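Local coordinates for protein glutathione peroxidase (Trypanosoma cruzi, PDB 3E0U) that probably reduces peroxides, acting as a thioredoxin-fold enzyme of the glutathione peroxidase family, at residues K3-F8 and H26-Y31; E45-L50 and F59-F64; N52-Q57 and K155-L160. All blocks are in the same frame, centred on the assembly; numbering follows the deposited sequence.

Contact 1: residues K3-F8 and H26-Y31; sequences KSIYEF and HPLLIY
I5 meets L28 and I30 through a single methyl, its CD1. I5 gives up more surface here than any other residue of the two segments. Its CD1 lies 3.9 Å from CD2 of L28, and the two side chains run at a slant to one another. Toward I30 the approach is end-on: CD1 of I5 and CD1 of I30 meet tip to tip at 4.1 Å. The I5 chain gets there with CG1 tucked between its own backbone N and carbonyl carbon (chi1 70°) and CD1 then extended. This cluster of I5, L28 and I30 is apolar and buried. L28 and I30 are two residues apart on strand 28-33, so both point to the same side of the sheet.

Y6 shares this turn of 3-10 helix and adds a polar bridge. CG1 of I5 sits over the centre of the Y6 ring, 3.6 Å above its plane. At the ring edge, in plane, a water bonds OH of Y6 at 2.8 Å. The same water lies 2.7 Å from O of H26, so it links the phenol to the backbone just before the strand.

I5 and I30 also touch I134 of the antiparallel neighbour strand, and L108 of helix 107-115 packs on I5. The N-terminal 3-10 turn thus shares with helix 107-115 one face of the central sheet of a thioredoxin fold.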
loop_
_atom_site.group_PDB
_atom_site.type_symbol
_atom_site.label_atom_id
_atom_site.label_comp_id
_atom_site.label_asym_id
_atom_site.label_seq_id
_atom_site.Cartn_x
_atom_site.Cartn_y
_atom_site.Cartn_z
ATOM N N LYS A 3 -3.900 16.972 6.006
ATOM C CA LYS A 3 -4.367 15.917 5.054
ATOM C C LYS A 3 -3.668 14.612 5.287
ATOM O O LYS A 3 -2.454 14.550 5.275
ATOM C CB LYS A 3 -4.173 16.318 3.595
ATOM C CG LYS A 3 -5.434 16.876 2.948
ATOM C CD LYS A 3 -5.175 17.244 1.496
ATOM C CE LYS A 3 -6.297 18.127 0.973
ATOM N NZ LYS A 3 -6.162 18.407 -0.481
ATOM N N SER A 4 -4.440 13.547 5.393
ATOM C CA SER A 4 -3.860 12.257 5.651
ATOM C C SER A 4 -4.774 11.200 5.049
ATOM O O SER A 4 -5.897 11.498 4.625
ATOM C CB SER A 4 -3.707 12.049 7.166
ATOM O OG SER A 4 -4.954 12.268 7.851
ATOM N N ILE A 5 -4.287 9.965 5.044
ATOM C CA ILE A 5 -5.015 8.874 4.538
ATOM C C ILE A 5 -6.257 8.617 5.395
ATOM O O ILE A 5 -7.129 7.845 5.019
ATOM C CB ILE A 5 -4.150 7.554 4.540
ATOM C CG1 ILE A 5 -3.891 7.031 5.947
ATOM C CG2 ILE A 5 -2.869 7.632 3.680
ATOM C CD1 ILE A 5 -3.224 5.673 5.867
ATOM N N TYR A 6 -6.260 9.152 6.615
ATOM C CA TYR A 6 -7.321 8.875 7.575
ATOM C C TYR A 6 -8.597 9.694 7.368
ATOM O O TYR A 6 -9.641 9.474 8.063
ATOM C CB TYR A 6 -6.783 9.040 9.001
ATOM C CG TYR A 6 -5.696 8.047 9.280
ATOM C CD1 TYR A 6 -5.940 6.712 9.176
ATOM C CD2 TYR A 6 -4.397 8.470 9.510
ATOM C CE1 TYR A 6 -4.929 5.801 9.405
ATOM C CE2 TYR A 6 -3.374 7.578 9.717
ATOM C CZ TYR A 6 -3.635 6.251 9.673
ATOM O OH TYR A 6 -2.618 5.374 9.975
ATOM N N GLU A 7 -8.547 10.526 6.330
ATOM C CA GLU A 7 -9.700 11.279 5.899
ATOM C C GLU A 7 -10.411 10.490 4.790
ATOM O O GLU A 7 -11.297 11.036 4.153
ATOM C CB GLU A 7 -9.296 12.643 5.377
ATOM C CG GLU A 7 -8.653 13.563 6.395
ATOM C CD GLU A 7 -8.275 14.870 5.791
ATOM O OE1 GLU A 7 -7.777 14.917 4.657
ATOM O OE2 GLU A 7 -8.466 15.879 6.435
ATOM N N PHE A 8 -9.968 9.249 4.516
ATOM C CA PHE A 8 -10.647 8.365 3.531
ATOM C C PHE A 8 -11.176 7.121 4.181
ATOM O O PHE A 8 -10.671 6.675 5.241
ATOM C CB PHE A 8 -9.737 7.978 2.369
ATOM C CG PHE A 8 -9.146 9.145 1.710
ATOM C CD1 PHE A 8 -8.067 9.775 2.271
ATOM C CD2 PHE A 8 -9.795 9.766 0.681
ATOM C CE1 PHE A 8 -7.567 10.935 1.739
ATOM C CE2 PHE A 8 -9.252 10.878 0.096
ATOM C CZ PHE A 8 -8.200 11.502 0.673
ATOM N N HIS A 26 1.444 5.428 13.550
ATOM C CA HIS A 26 2.403 4.372 13.190
ATOM C C HIS A 26 2.589 4.326 11.684
ATOM O O HIS A 26 1.636 4.487 10.954
ATOM C CB HIS A 26 1.945 2.998 13.673
ATOM C CG HIS A 26 2.180 2.766 15.127
ATOM N ND1 HIS A 26 1.156 2.510 16.012
ATOM C CD2 HIS A 26 3.313 2.834 15.869
ATOM C CE1 HIS A 26 1.655 2.363 17.225
ATOM N NE2 HIS A 26 2.960 2.569 17.170
ATOM N N PRO A 27 3.814 4.089 11.213
ATOM C CA PRO A 27 3.947 3.993 9.755
ATOM C C PRO A 27 3.192 2.780 9.172
ATOM O O PRO A 27 2.856 1.808 9.883
ATOM C CB PRO A 27 5.465 3.863 9.547
ATOM C CG PRO A 27 5.980 3.269 10.879
ATOM C CD PRO A 27 5.090 3.852 11.935
ATOM N N LEU A 28 3.061 2.769 7.862
ATOM C CA LEU A 28 2.203 1.809 7.226
ATOM C C LEU A 28 2.666 1.808 5.755
ATOM O O LEU A 28 3.262 2.784 5.333
ATOM C CB LEU A 28 0.753 2.373 7.328
ATOM C CG LEU A 28 -0.331 1.590 6.664
ATOM C CD1 LEU A 28 -0.259 0.193 7.368
ATOM C CD2 LEU A 28 -1.716 2.233 6.768
ATOM N N LEU A 29 2.587 0.672 5.065
ATOM C CA LEU A 29 2.823 0.599 3.608
ATOM C C LEU A 29 1.533 0.157 2.988
ATOM O O LEU A 29 0.980 -0.889 3.375
ATOM C CB LEU A 29 3.838 -0.488 3.225
ATOM C CG LEU A 29 5.255 -0.149 2.799
ATOM C CD1 LEU A 29 5.969 -1.447 2.561
ATOM C CD2 LEU A 29 5.278 0.669 1.579
ATOM N N ILE A 30 1.207 0.778 1.875
ATOM C CA ILE A 30 0.009 0.435 1.150
ATOM C C ILE A 30 0.345 0.027 -0.273
ATOM O O ILE A 30 0.839 0.849 -1.078
ATOM C CB ILE A 30 -0.953 1.652 1.096
ATOM C CG1 ILE A 30 -1.244 2.160 2.534
ATOM C CG2 ILE A 30 -2.182 1.264 0.283
ATOM C CD1 ILE A 30 -2.352 3.297 2.650
ATOM N N TYR A 31 -0.038 -1.204 -0.611
ATOM C CA TYR A 31 0.205 -1.783 -1.936
ATOM C C TYR A 31 -1.071 -2.041 -2.726
ATOM O O TYR A 31 -2.101 -2.407 -2.141
ATOM C CB TYR A 31 0.906 -3.143 -1.822
ATOM C CG TYR A 31 2.354 -3.203 -1.340
ATOM C CD1 TYR A 31 3.386 -3.314 -2.237
ATOM C CD2 TYR A 31 2.655 -3.336 0.016
ATOM C CE1 TYR A 31 4.667 -3.572 -1.809
ATOM C CE2 TYR A 31 3.948 -3.570 0.452
ATOM C CZ TYR A 31 4.952 -3.679 -0.460
ATOM O OH TYR A 31 6.259 -3.784 -0.049
HETATM O O HOH W 1 -0.104 6.462 10.287
#

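Contact 2: residues E45-L50 and F59-F64; sequences ETATTL and FTVLAF
O of L50, a backbone oxygen of the helix, packs obliquely against the F59 ring. The oxygen is 3.4 Å from CE2 of F59 and a little farther from CD2. The same ring carbon, CE2, packs 4.1 Å from CB of L50. The ring thus meets the backbone and CB of L50, not its methyls. CG of F59 stands anti to its backbone N (chi1 177°), which carries the ring up to the helix. Y54, one turn later on the same helix, also touches it.

V61 repeats the pattern two residues along the strand, on the same side of the sheet. Its CG1 meets O of A47 at 3.6 Å. Here too a side chain of the strand packs on a carbonyl oxygen of the helix. The methyls are looser: CG2 of V61 and CB of A47 are 4.5 Å apart. The small A47 side chain probably helps the helix backbone to come close; the CA atoms of A47 and V61 are 7.0 Å apart. A47 and L50 are three residues apart, so they share one flank of the helix. A47 also touches Y31 of strand 28-33, and V61 touches Y51 of the helix.

T46, T49 and L50 touch helix 150-157, so L50 packs against both that helix and the F59 ring.

Helix 43-54 lies against strand 60-65 and links it to the parallel strand 28-33: a beta-alpha-beta unit of the thioredoxin fold.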
loop_
_atom_site.group_PDB
_atom_site.type_symbol
_atom_site.label_atom_id
_atom_site.label_comp_id
_atom_site.label_asym_id
_atom_site.label_seq_id
_atom_site.Cartn_x
_atom_site.Cartn_y
_atom_site.Cartn_z
ATOM N N GLU A 45 7.108 -10.878 -1.582
ATOM C CA GLU A 45 8.070 -11.283 -0.618
ATOM C C GLU A 45 8.667 -10.085 0.131
ATOM O O GLU A 45 9.168 -10.269 1.230
ATOM C CB GLU A 45 9.157 -12.097 -1.314
ATOM C CG GLU A 45 8.655 -13.464 -1.792
ATOM C CD GLU A 45 9.673 -14.204 -2.659
ATOM O OE1 GLU A 45 10.489 -13.545 -3.372
ATOM O OE2 GLU A 45 9.674 -15.460 -2.604
ATOM N N THR A 46 8.801 -8.933 -0.528
ATOM C CA THR A 46 9.202 -7.699 0.166
ATOM C C THR A 46 8.108 -7.288 1.148
ATOM O O THR A 46 8.413 -7.046 2.304
ATOM C CB THR A 46 9.504 -6.507 -0.795
ATOM O OG1 THR A 46 10.480 -6.933 -1.734
ATOM C CG2 THR A 46 10.086 -5.308 -0.050
ATOM N N ALA A 47 6.854 -7.257 0.681
ATOM C CA ALA A 47 5.683 -6.936 1.489
ATOM C C ALA A 47 5.588 -7.793 2.773
ATOM O O ALA A 47 5.486 -7.256 3.882
ATOM C CB ALA A 47 4.466 -7.104 0.685
ATOM N N THR A 48 5.590 -9.111 2.590
ATOM C CA THR A 48 5.629 -10.120 3.640
ATOM C C THR A 48 6.865 -10.013 4.561
ATOM O O THR A 48 6.754 -10.197 5.765
ATOM C CB THR A 48 5.597 -11.482 2.957
ATOM O OG1 THR A 48 4.418 -11.553 2.152
ATOM C CG2 THR A 48 5.597 -12.655 3.968
ATOM N N THR A 49 8.056 -9.805 3.994
ATOM C CA THR A 49 9.237 -9.590 4.815
ATOM C C THR A 49 9.054 -8.360 5.720
ATOM O O THR A 49 9.092 -8.486 6.943
ATOM C CB THR A 49 10.538 -9.455 3.991
ATOM O OG1 THR A 49 10.732 -10.648 3.227
ATOM C CG2 THR A 49 11.767 -9.273 4.931
ATOM N N LEU A 50 8.763 -7.204 5.126
ATOM C CA LEU A 50 8.597 -6.010 5.918
ATOM C C LEU A 50 7.506 -6.124 6.960
ATOM O O LEU A 50 7.607 -5.520 7.995
ATOM C CB LEU A 50 8.343 -4.788 5.033
ATOM C CG LEU A 50 9.575 -4.390 4.241
ATOM C CD1 LEU A 50 9.132 -3.531 3.075
ATOM C CD2 LEU A 50 10.574 -3.690 5.177
ATOM N N PHE A 59 3.788 -1.296 12.856
ATOM C CA PHE A 59 3.729 -1.284 11.388
ATOM C C PHE A 59 2.765 -2.303 10.747
ATOM O O PHE A 59 2.435 -3.317 11.343
ATOM C CB PHE A 59 5.144 -1.453 10.852
ATOM C CG PHE A 59 5.231 -1.527 9.361
ATOM C CD1 PHE A 59 5.290 -0.346 8.596
ATOM C CD2 PHE A 59 5.466 -2.760 8.744
ATOM C CE1 PHE A 59 5.510 -0.403 7.217
ATOM C CE2 PHE A 59 5.674 -2.849 7.387
ATOM C CZ PHE A 59 5.647 -1.690 6.604
ATOM N N THR A 60 2.148 -1.930 9.626
ATOM C CA THR A 60 1.324 -2.892 8.901
ATOM C C THR A 60 1.481 -2.658 7.428
ATOM O O THR A 60 2.051 -1.634 6.997
ATOM C CB THR A 60 -0.191 -2.822 9.260
ATOM O OG1 THR A 60 -0.826 -4.074 8.949
ATOM C CG2 THR A 60 -0.934 -1.641 8.536
ATOM N N VAL A 61 1.105 -3.669 6.654
ATOM C CA VAL A 61 0.953 -3.489 5.242
ATOM C C VAL A 61 -0.466 -3.737 4.819
ATOM O O VAL A 61 -1.142 -4.615 5.337
ATOM C CB VAL A 61 2.037 -4.195 4.342
ATOM C CG1 VAL A 61 3.031 -5.000 5.118
ATOM C CG2 VAL A 61 1.438 -4.888 3.080
ATOM N N LEU A 62 -0.952 -2.843 3.974
ATOM C CA LEU A 62 -2.305 -2.899 3.469
ATOM C C LEU A 62 -2.263 -3.183 1.966
ATOM O O LEU A 62 -1.517 -2.537 1.279
ATOM C CB LEU A 62 -2.967 -1.534 3.711
ATOM C CG LEU A 62 -3.871 -1.254 4.934
ATOM C CD1 LEU A 62 -3.613 -2.094 6.147
ATOM C CD2 LEU A 62 -4.108 0.183 5.277
ATOM N N ALA A 63 -2.999 -4.206 1.491
ATOM C CA ALA A 63 -3.052 -4.573 0.064
ATOM C C ALA A 63 -4.400 -4.238 -0.485
ATOM O O ALA A 63 -5.429 -4.688 0.055
ATOM C CB ALA A 63 -2.802 -6.058 -0.136
ATOM N N PHE A 64 -4.402 -3.432 -1.554
ATOM C CA PHE A 64 -5.633 -3.069 -2.255
ATOM C C PHE A 64 -5.656 -3.837 -3.566
ATOM O O PHE A 64 -5.007 -3.394 -4.534
ATOM C CB PHE A 64 -5.701 -1.560 -2.563
ATOM C CG PHE A 64 -6.103 -0.698 -1.387
ATOM C CD1 PHE A 64 -5.150 -0.243 -0.490
ATOM C CD2 PHE A 64 -7.456 -0.395 -1.148
ATOM C CE1 PHE A 64 -5.512 0.487 0.668
ATOM C CE2 PHE A 64 -7.835 0.435 -0.034
ATOM C CZ PHE A 64 -6.853 0.836 0.897
#

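Contact 3: residues N52-Q57 and K155-L160; sequences NKYKGQ and KKLLPL
L157 and L158 both pack on the ring of Y54 and so join the C-terminal ends of two helices, 43-54 and 150-157. These are the two helices that lie on one face of the sheet in this thioredoxin fold. Just ahead of the segment, E154 holds the polar side: its OE2 is hydrogen-bonded to OH of Y54 and salt-bridged to NZ of K53.

L157 comes first. Its CD1 stands over one face of the Y54 ring, 4.2 Å from the centroid and 22° off the normal, a CH-pi contact. The methyl is shifted toward the rim and is nearest CD2 of Y54, at 3.9 Å. The two side chains lie alongside, pointing opposite ways. With chi1 at -168°, L157 swings CG away from its own N and over to the tyrosine. The opposite face of the ring carries CB of K53, 3.3 Å above the plane and also toward the rim, so the ring is held between the two. Behind the contact, L157 also touches P27, just before strand 28-33.

L158 follows and runs nearly perpendicular to Y54. It is exposed, unlike L157. Its CA-CB bond does not aim at the tyrosine, but the end of the side chain comes nearer. There CD2 of L158 touches CE1 of Y54 at 3.6 Å and reaches OH of Y54 at the same distance.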
loop_
_atom_site.group_PDB
_atom_site.type_symbol
_atom_site.label_atom_id
_atom_site.label_comp_id
_atom_site.label_asym_id
_atom_site.label_seq_id
_atom_site.Cartn_x
_atom_site.Cartn_y
_atom_site.Cartn_z
ATOM N N ASN A 52 6.492 -8.840 8.479
ATOM C CA ASN A 52 6.980 -9.684 9.559
ATOM C C ASN A 52 8.149 -9.067 10.364
ATOM O O ASN A 52 8.236 -9.260 11.588
ATOM C CB ASN A 52 7.286 -11.114 9.058
ATOM C CG ASN A 52 6.013 -11.916 8.750
ATOM O OD1 ASN A 52 5.234 -12.232 9.650
ATOM N ND2 ASN A 52 5.796 -12.236 7.477
ATOM N N LYS A 53 9.032 -8.318 9.710
ATOM C CA LYS A 53 10.189 -7.764 10.422
ATOM C C LYS A 53 9.727 -6.644 11.364
ATOM O O LYS A 53 10.206 -6.532 12.505
ATOM C CB LYS A 53 11.253 -7.209 9.454
ATOM C CG LYS A 53 12.297 -8.179 8.932
ATOM C CD LYS A 53 13.676 -7.951 9.538
ATOM C CE LYS A 53 14.346 -6.667 9.018
ATOM N NZ LYS A 53 15.205 -6.846 7.796
ATOM N N TYR A 54 8.680 -5.941 10.948
ATOM C CA TYR A 54 8.334 -4.703 11.589
ATOM C C TYR A 54 6.954 -4.551 12.224
ATOM O O TYR A 54 6.725 -3.555 12.931
ATOM C CB TYR A 54 8.578 -3.567 10.587
ATOM C CG TYR A 54 10.044 -3.450 10.236
ATOM C CD1 TYR A 54 10.967 -3.070 11.214
ATOM C CD2 TYR A 54 10.539 -3.900 9.013
ATOM C CE1 TYR A 54 12.329 -3.063 10.958
ATOM C CE2 TYR A 54 11.902 -3.871 8.739
ATOM C CZ TYR A 54 12.784 -3.433 9.710
ATOM O OH TYR A 54 14.133 -3.379 9.476
ATOM N N LYS A 55 6.064 -5.532 12.062
ATOM C CA LYS A 55 4.694 -5.339 12.571
ATOM C C LYS A 55 4.672 -5.111 14.073
ATOM O O LYS A 55 3.952 -4.232 14.557
ATOM C CB LYS A 55 3.761 -6.486 12.184
ATOM C CG LYS A 55 4.197 -7.841 12.666
ATOM C CD LYS A 55 3.537 -8.920 11.825
ATOM C CE LYS A 55 2.220 -9.356 12.416
ATOM N NZ LYS A 55 2.478 -9.997 13.718
ATOM N N GLY A 56 5.496 -5.879 14.780
ATOM C CA GLY A 56 5.645 -5.805 16.239
ATOM C C GLY A 56 5.729 -4.406 16.841
ATOM O O GLY A 56 5.358 -4.200 17.993
ATOM N N GLN A 57 6.184 -3.437 16.055
ATOM C CA GLN A 57 6.348 -2.057 16.504
ATOM C C GLN A 57 5.335 -1.071 15.930
ATOM O O GLN A 57 5.613 0.130 15.844
ATOM C CB GLN A 57 7.787 -1.596 16.258
ATOM C CG GLN A 57 8.611 -2.696 15.590
ATOM C CD GLN A 57 10.094 -2.438 15.681
ATOM O OE1 GLN A 57 10.533 -1.365 16.077
ATOM N NE2 GLN A 57 10.888 -3.434 15.287
ATOM N N LYS A 155 15.610 2.132 4.554
ATOM C CA LYS A 155 16.242 3.435 4.540
ATOM C C LYS A 155 15.248 4.543 4.938
ATOM O O LYS A 155 15.591 5.423 5.724
ATOM C CB LYS A 155 16.835 3.741 3.151
ATOM C CG LYS A 155 18.265 3.307 2.913
ATOM C CD LYS A 155 18.778 3.873 1.565
ATOM C CE LYS A 155 19.066 5.401 1.577
ATOM N NZ LYS A 155 20.533 5.813 1.645
ATOM N N LYS A 156 14.056 4.552 4.337
ATOM C CA LYS A 156 13.011 5.546 4.679
ATOM C C LYS A 156 12.122 5.183 5.903
ATOM O O LYS A 156 11.761 6.047 6.704
ATOM C CB LYS A 156 12.114 5.813 3.472
ATOM C CG LYS A 156 12.833 5.896 2.141
ATOM C CD LYS A 156 13.851 7.056 2.056
ATOM C CE LYS A 156 14.280 7.276 0.537
ATOM N NZ LYS A 156 15.345 8.422 0.386
ATOM N N LEU A 157 11.839 3.890 6.069
ATOM C CA LEU A 157 10.987 3.368 7.149
ATOM C C LEU A 157 11.574 3.373 8.585
ATOM O O LEU A 157 10.875 3.753 9.534
ATOM C CB LEU A 157 10.483 1.980 6.745
ATOM C CG LEU A 157 9.370 1.210 7.479
ATOM C CD1 LEU A 157 9.801 -0.173 7.972
ATOM C CD2 LEU A 157 8.700 2.049 8.548
ATOM N N LEU A 158 12.833 2.967 8.766
ATOM C CA LEU A 158 13.437 2.941 10.118
ATOM C C LEU A 158 13.480 4.290 10.895
ATOM O O LEU A 158 13.520 4.277 12.144
ATOM C CB LEU A 158 14.816 2.272 10.085
ATOM C CG LEU A 158 14.735 0.782 9.684
ATOM C CD1 LEU A 158 16.128 0.336 9.145
ATOM C CD2 LEU A 158 14.297 -0.051 10.899
ATOM N N PRO A 159 13.638 5.431 10.186
ATOM C CA PRO A 159 13.413 6.703 10.891
ATOM C C PRO A 159 11.916 7.104 11.080
ATOM O O PRO A 159 11.660 8.254 11.462
ATOM C CB PRO A 159 14.125 7.748 10.004
ATOM C CG PRO A 159 14.893 6.988 8.983
ATOM C CD PRO A 159 14.215 5.644 8.845
ATOM N N LEU A 160 10.963 6.198 10.798
ATOM C CA LEU A 160 9.517 6.411 11.053
ATOM C C LEU A 160 8.980 5.542 12.214
ATOM O O LEU A 160 7.798 5.729 12.667
ATOM C CB LEU A 160 8.638 6.202 9.784
ATOM C CG LEU A 160 8.764 7.113 8.555
ATOM C CD1 LEU A 160 7.710 6.889 7.474
ATOM C CD2 LEU A 160 8.725 8.566 8.998
#

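Contacts 1 and 2 lie on opposite faces of the same sheet, with centres 14 Å apart. Their strands run side by side: Y31 N to L62 O is 2.7 Å and Y31 O to F64 N is 2.6 Å, both probable hydrogen bonds. Contacts 2 and 3, about 11 Å apart between centres, both use helix 43-54. F59 CD1 lies 4.2 Å from L157 CD2, which is consistent with one continuous apolar core. L157 CD2 also lies 3.8 Å from CG of P27, on segment 26-31 but turned away from segment 3-8. None of the three includes the predicted active-site residue C37. That residue falls in the loop between strand 28-33 and helix 43-54.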